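Local coordinates for protein MerB2 (Bacillus megaterium, PDB 5C17) that probably acts as an alkylmercury lyase, splitting the carbon-mercury bond of organomercurials, and binds a mercury(II) ion, at residues Y11-L14 / L15-P19; H176-K179 / W180-E183. All coordinates share one frame; numbering follows the deposited sequence.

Contact 1: residues Y11-L14 / L15-P19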
loop_
_atom_site.group_PDB
_atom_site.type_symbol
_atom_site.label_atom_id
_atom_site.label_comp_id
_atom_site.label_asym_id
_atom_site.label_seq_id
_atom_site.Cartn_x
_atom_site.Cartn_y
_atom_site.Cartn_z
ATOM N N TYR A 11 -1.085 1.223 13.689
ATOM C CA TYR A 11 -0.591 -0.125 13.500
ATOM C C TYR A 11 -0.620 -0.927 14.789
ATOM O O TYR A 11 -0.858 -2.137 14.747
ATOM C CB TYR A 11 0.825 -0.095 12.956
ATOM C CG TYR A 11 0.939 0.121 11.478
ATOM C CD1 TYR A 11 0.469 -0.821 10.579
ATOM C CD2 TYR A 11 1.567 1.237 10.976
ATOM C CE1 TYR A 11 0.601 -0.649 9.223
ATOM C CE2 TYR A 11 1.717 1.426 9.615
ATOM C CZ TYR A 11 1.231 0.486 8.740
ATOM O OH TYR A 11 1.394 0.671 7.388
ATOM N N GLU A 12 -0.369 -0.290 15.930
ATOM C CA GLU A 12 -0.442 -1.015 17.190
ATOM C C GLU A 12 -1.869 -1.495 17.459
ATOM O O GLU A 12 -2.075 -2.621 17.928
ATOM C CB GLU A 12 0.071 -0.166 18.345
ATOM C CG GLU A 12 1.578 0.015 18.313
ATOM C CD GLU A 12 2.097 0.804 19.486
ATOM O OE1 GLU A 12 3.340 0.922 19.589
ATOM O OE2 GLU A 12 1.278 1.296 20.306
ATOM N N LEU A 13 -2.852 -0.638 17.174
ATOM C CA LEU A 13 -4.253 -1.016 17.355
ATOM C C LEU A 13 -4.628 -2.153 16.396
ATOM O O LEU A 13 -5.274 -3.132 16.771
ATOM C CB LEU A 13 -5.173 0.187 17.150
ATOM C CG LEU A 13 -6.677 -0.084 17.237
ATOM C CD1 LEU A 13 -7.071 -0.708 18.564
ATOM C CD2 LEU A 13 -7.434 1.217 17.009
ATOM N N LEU A 14 -4.195 -2.045 15.152
ATOM C CA LEU A 14 -4.465 -3.096 14.174
ATOM C C LEU A 14 -3.839 -4.438 14.603
ATOM O O LEU A 14 -4.486 -5.479 14.521
ATOM C CB LEU A 14 -3.947 -2.673 12.797
ATOM C CG LEU A 14 -4.223 -3.617 11.636
ATOM C CD1 LEU A 14 -5.688 -3.930 11.464
ATOM C CD2 LEU A 14 -3.659 -2.985 10.385
ATOM N N LEU A 15 -2.585 -4.430 15.050
ATOM C CA LEU A 15 -1.966 -5.672 15.517
ATOM C C LEU A 15 -2.745 -6.290 16.678
ATOM O O LEU A 15 -2.885 -7.516 16.759
ATOM C CB LEU A 15 -0.523 -5.419 15.946
ATOM C CG LEU A 15 0.495 -5.287 14.823
ATOM C CD1 LEU A 15 1.816 -4.724 15.320
ATOM C CD2 LEU A 15 0.719 -6.644 14.151
ATOM N N ALA A 16 -3.255 -5.449 17.574
ATOM C CA ALA A 16 -4.046 -5.928 18.698
ATOM C C ALA A 16 -5.325 -6.629 18.220
ATOM O O ALA A 16 -5.792 -7.585 18.851
ATOM C CB ALA A 16 -4.394 -4.769 19.624
ATOM N N LYS A 17 -5.889 -6.141 17.116
ATOM C CA LYS A 17 -7.146 -6.665 16.567
ATOM C C LYS A 17 -6.979 -7.939 15.743
ATOM O O LYS A 17 -7.915 -8.721 15.604
ATOM C CB LYS A 17 -7.807 -5.607 15.669
ATOM C CG LYS A 17 -8.369 -4.424 16.398
ATOM C CD LYS A 17 -8.721 -3.287 15.420
ATOM C CE LYS A 17 -9.556 -2.234 16.097
ATOM N NZ LYS A 17 -10.950 -2.698 16.299
ATOM N N LEU A 18 -5.814 -8.111 15.139
ATOM C CA LEU A 18 -5.596 -9.225 14.234
ATOM C C LEU A 18 -5.282 -10.514 14.981
ATOM O O LEU A 18 -4.738 -10.481 16.080
ATOM C CB LEU A 18 -4.449 -8.905 13.287
ATOM C CG LEU A 18 -4.753 -7.828 12.255
ATOM C CD1 LEU A 18 -3.498 -7.470 11.487
ATOM C CD2 LEU A 18 -5.855 -8.279 11.289
ATOM N N PRO A 19 -5.610 -11.665 14.376
ATOM C CA PRO A 19 -5.227 -12.957 14.958
ATOM C C PRO A 19 -3.721 -13.100 15.181
ATOM O O PRO A 19 -2.942 -12.495 14.458
ATOM C CB PRO A 19 -5.649 -13.957 13.889
ATOM C CG PRO A 19 -6.639 -13.280 13.070
ATOM C CD PRO A 19 -6.371 -11.825 13.130
#

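Contact 2: residues H176-K179 / W180-E183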
loop_
_atom_site.group_PDB
_atom_site.type_symbol
_atom_site.label_atom_id
_atom_site.label_comp_id
_atom_site.label_asym_id
_atom_site.label_seq_id
_atom_site.Cartn_x
_atom_site.Cartn_y
_atom_site.Cartn_z
ATOM N N HIS A 176 -4.353 22.015 -7.847
ATOM C CA HIS A 176 -5.253 21.051 -8.483
ATOM C C HIS A 176 -5.998 20.186 -7.460
ATOM O O HIS A 176 -7.176 19.881 -7.651
ATOM C CB HIS A 176 -4.496 20.217 -9.515
ATOM C CG HIS A 176 -4.147 20.989 -10.745
ATOM N ND1 HIS A 176 -3.129 20.625 -11.596
ATOM C CD2 HIS A 176 -4.713 22.096 -11.283
ATOM C CE1 HIS A 176 -3.067 21.489 -12.596
ATOM N NE2 HIS A 176 -4.015 22.392 -12.426
ATOM N N ALA A 177 -5.336 19.834 -6.360
ATOM C CA ALA A 177 -6.019 19.176 -5.257
ATOM C C ALA A 177 -7.202 20.026 -4.790
ATOM O O ALA A 177 -8.289 19.514 -4.495
ATOM C CB ALA A 177 -5.061 18.916 -4.105
ATOM N N ASN A 178 -6.982 21.336 -4.713
ATOM C CA ASN A 178 -8.045 22.238 -4.273
ATOM C C ASN A 178 -9.220 22.330 -5.238
ATOM O O ASN A 178 -10.360 22.456 -4.804
ATOM C CB ASN A 178 -7.478 23.628 -3.969
ATOM C CG ASN A 178 -6.686 23.649 -2.689
ATOM O OD1 ASN A 178 -6.850 22.771 -1.834
ATOM N ND2 ASN A 178 -5.820 24.638 -2.541
ATOM N N LYS A 179 -8.946 22.277 -6.535
ATOM C CA LYS A 179 -10.019 22.207 -7.530
ATOM C C LYS A 179 -10.837 20.938 -7.331
ATOM O O LYS A 179 -12.065 20.967 -7.362
ATOM C CB LYS A 179 -9.467 22.263 -8.955
ATOM C CG LYS A 179 -8.878 23.606 -9.326
ATOM C CD LYS A 179 -8.418 23.664 -10.781
ATOM C CE LYS A 179 -9.569 23.738 -11.781
ATOM N NZ LYS A 179 -9.037 23.836 -13.173
ATOM N N TRP A 180 -10.150 19.828 -7.095
ATOM C CA TRP A 180 -10.822 18.562 -6.857
ATOM C C TRP A 180 -11.663 18.646 -5.591
ATOM O O TRP A 180 -12.819 18.220 -5.572
ATOM C CB TRP A 180 -9.784 17.438 -6.775
ATOM C CG TRP A 180 -10.316 16.099 -6.389
ATOM C CD1 TRP A 180 -10.785 15.127 -7.228
ATOM C CD2 TRP A 180 -10.417 15.570 -5.068
ATOM N NE1 TRP A 180 -11.170 14.026 -6.506
ATOM C CE2 TRP A 180 -10.959 14.274 -5.174
ATOM C CE3 TRP A 180 -10.092 16.065 -3.799
ATOM C CZ2 TRP A 180 -11.183 13.464 -4.054
ATOM C CZ3 TRP A 180 -10.321 15.270 -2.698
ATOM C CH2 TRP A 180 -10.861 13.982 -2.830
ATOM N N LYS A 181 -11.096 19.241 -4.547
ATOM C CA LYS A 181 -11.807 19.374 -3.286
ATOM C C LYS A 181 -13.105 20.159 -3.433
ATOM O O LYS A 181 -14.100 19.832 -2.792
ATOM C CB LYS A 181 -10.942 20.069 -2.256
ATOM C CG LYS A 181 -9.990 19.174 -1.518
ATOM C CD LYS A 181 -9.252 19.958 -0.438
ATOM C CE LYS A 181 -10.228 20.689 0.479
ATOM N NZ LYS A 181 -9.718 20.881 1.867
ATOM N N GLU A 182 -13.082 21.211 -4.249
ATOM C CA GLU A 182 -14.265 22.035 -4.481
ATOM C C GLU A 182 -15.395 21.208 -5.070
ATOM O O GLU A 182 -16.571 21.461 -4.801
ATOM C CB GLU A 182 -13.911 23.211 -5.395
ATOM C CG GLU A 182 -13.431 24.426 -4.607
ATOM C CD GLU A 182 -12.706 25.460 -5.454
ATOM O OE1 GLU A 182 -11.477 25.332 -5.641
ATOM O OE2 GLU A 182 -13.368 26.415 -5.913
ATOM N N GLU A 183 -15.032 20.200 -5.853
ATOM C CA GLU A 183 -16.003 19.330 -6.507
ATOM C C GLU A 183 -16.408 18.146 -5.632
ATOM O O GLU A 183 -17.355 17.431 -5.956
ATOM C CB GLU A 183 -15.427 18.823 -7.829
ATOM C CG GLU A 183 -15.225 19.919 -8.849
ATOM C CD GLU A 183 -14.565 19.418 -10.110
ATOM O OE1 GLU A 183 -14.001 20.249 -10.859
ATOM O OE2 GLU A 183 -14.606 18.190 -10.351
HETATM O O HOH W 1 -13.415 22.716 -9.030
#

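Contact 1: residues Y11-L14 / L15-P19
Leu-14 and Leu-18, one helical turn apart, meet at an oblique angle on the buried side of helix 5-17, CG of Leu-14 lying 3.9 Å from CD1 of Leu-18. Their first torsions differ: Leu-14 carries CG opposite its own backbone N, whereas Leu-18 swings CG beside its N (chi1 -70°), back over the preceding turn. That swing also lays CG of Leu-18 3.3 Å from the carbonyl O of Leu-14, so the isobutyl group partly covers the same oxygen that accepts the hydrogen bond from Leu-18 N (3.0 Å). A second, weak bond to this oxygen comes from Lys-17 N as the helix runs out, Leu-18 being the first residue to leave helical backbone angles. On another side of the helix Leu-13 and Lys-17 form a similar pair. The lysine chain passes over the carbonyl O of Leu-13, to which its backbone N is bonded, and CE comes to rest 3.8 Å from CG of Leu-13. The bend at the end of the lysine chain (chi4 -74°) turns NZ away to a salt bridge with Glu-157, while both side chains also touch Ser-156. Leu-15 folds back in the same fashion, its CG 3.4 Å from the carbonyl O of Tyr-11; the bond from Leu-15 N to that oxygen is the straightest of the series, at 166°. Phe-207 of helix 194-207 packs against Tyr-11, Leu-15 and Leu-18, and the side chain of Tyr-11 lies about 4 Å from the bound dithiol. The chemistry is thus divided round one helix end: the Leu-14/Leu-18 pair is purely apolar and buried, whereas the exposed Lys-17 lends its methylenes to Leu-13 and gives its ammonium group to the carboxylate of Glu-157.

Contact 2: residues H176-K179 / W180-E183
Trp-180 and Ala-177 make the close-packed side of this helical stretch. With CG opposite its backbone N (chi1 174°), the tryptophan leads its indole away from the preceding turn, but CB stays 3.4 Å from the carbonyl O of Ala-177, and the same oxygen lies in the ring plane at the indole edge near CE3. Lys-181 N binds that carbonyl at 2.8 Å, the shortest of the backbone bonds joining 176-179 to 180-183, and Trp-180 N binds the O of His-176. Beyond the helix the buried indole meets several other rings: Trp-150 edge-to-face, and His-169, Phe-171 and His-184.

The rest of the helix surface is looser. On one flank Asn-178 and Lys-181 run side by side in the same direction, yet approach only to 4.0 Å between OD1 and CD. On another, exposed Lys-179 and Glu-183 carry opposite charges but form no salt bridge, NZ and OE1 standing 6.5 Å apart. A water joins the two residues instead, donating to the carbonyl O of Lys-179 at 2.8 Å and to OE1 of Glu-183 at 3.1 Å, and Tyr-125 OH is hydrogen-bonded to the same carboxylate oxygen. The carbonyl O of Lys-179 also takes a weak bond from Glu-183 N at 3.4 Å. Such a division, with a buried aromatic facing the sheet and polar or charged residues on the remaining surface, is characteristic of an amphipathic surface helix packed against a beta-sheet, here the three-stranded sheet that contains Trp-150, His-169 and Phe-171.

In the fold
From the N terminus, the chain first builds helix 5-17, whose closing turns form contact 1. It then runs through helices 22-34, 41-48 and 52-64 and the large antiparallel sheet before reaching helix 174-183, where contact 2 lies. Each contact joins adjoining turns of its own helix, so neither closes a long loop, and they follow in series without nesting or crossing. The centres of contact 1 and contact 2 are 34 Å apart, and the two do not touch. The 11-19 segment packs on helix 194-207, with Tyr-11 near the bound dithiol, and its last residue, Pro-19, reaches helix 52-64, whereas 176-183 docks on the small sheet formed by strands 169-171, 148-151 and 190-192.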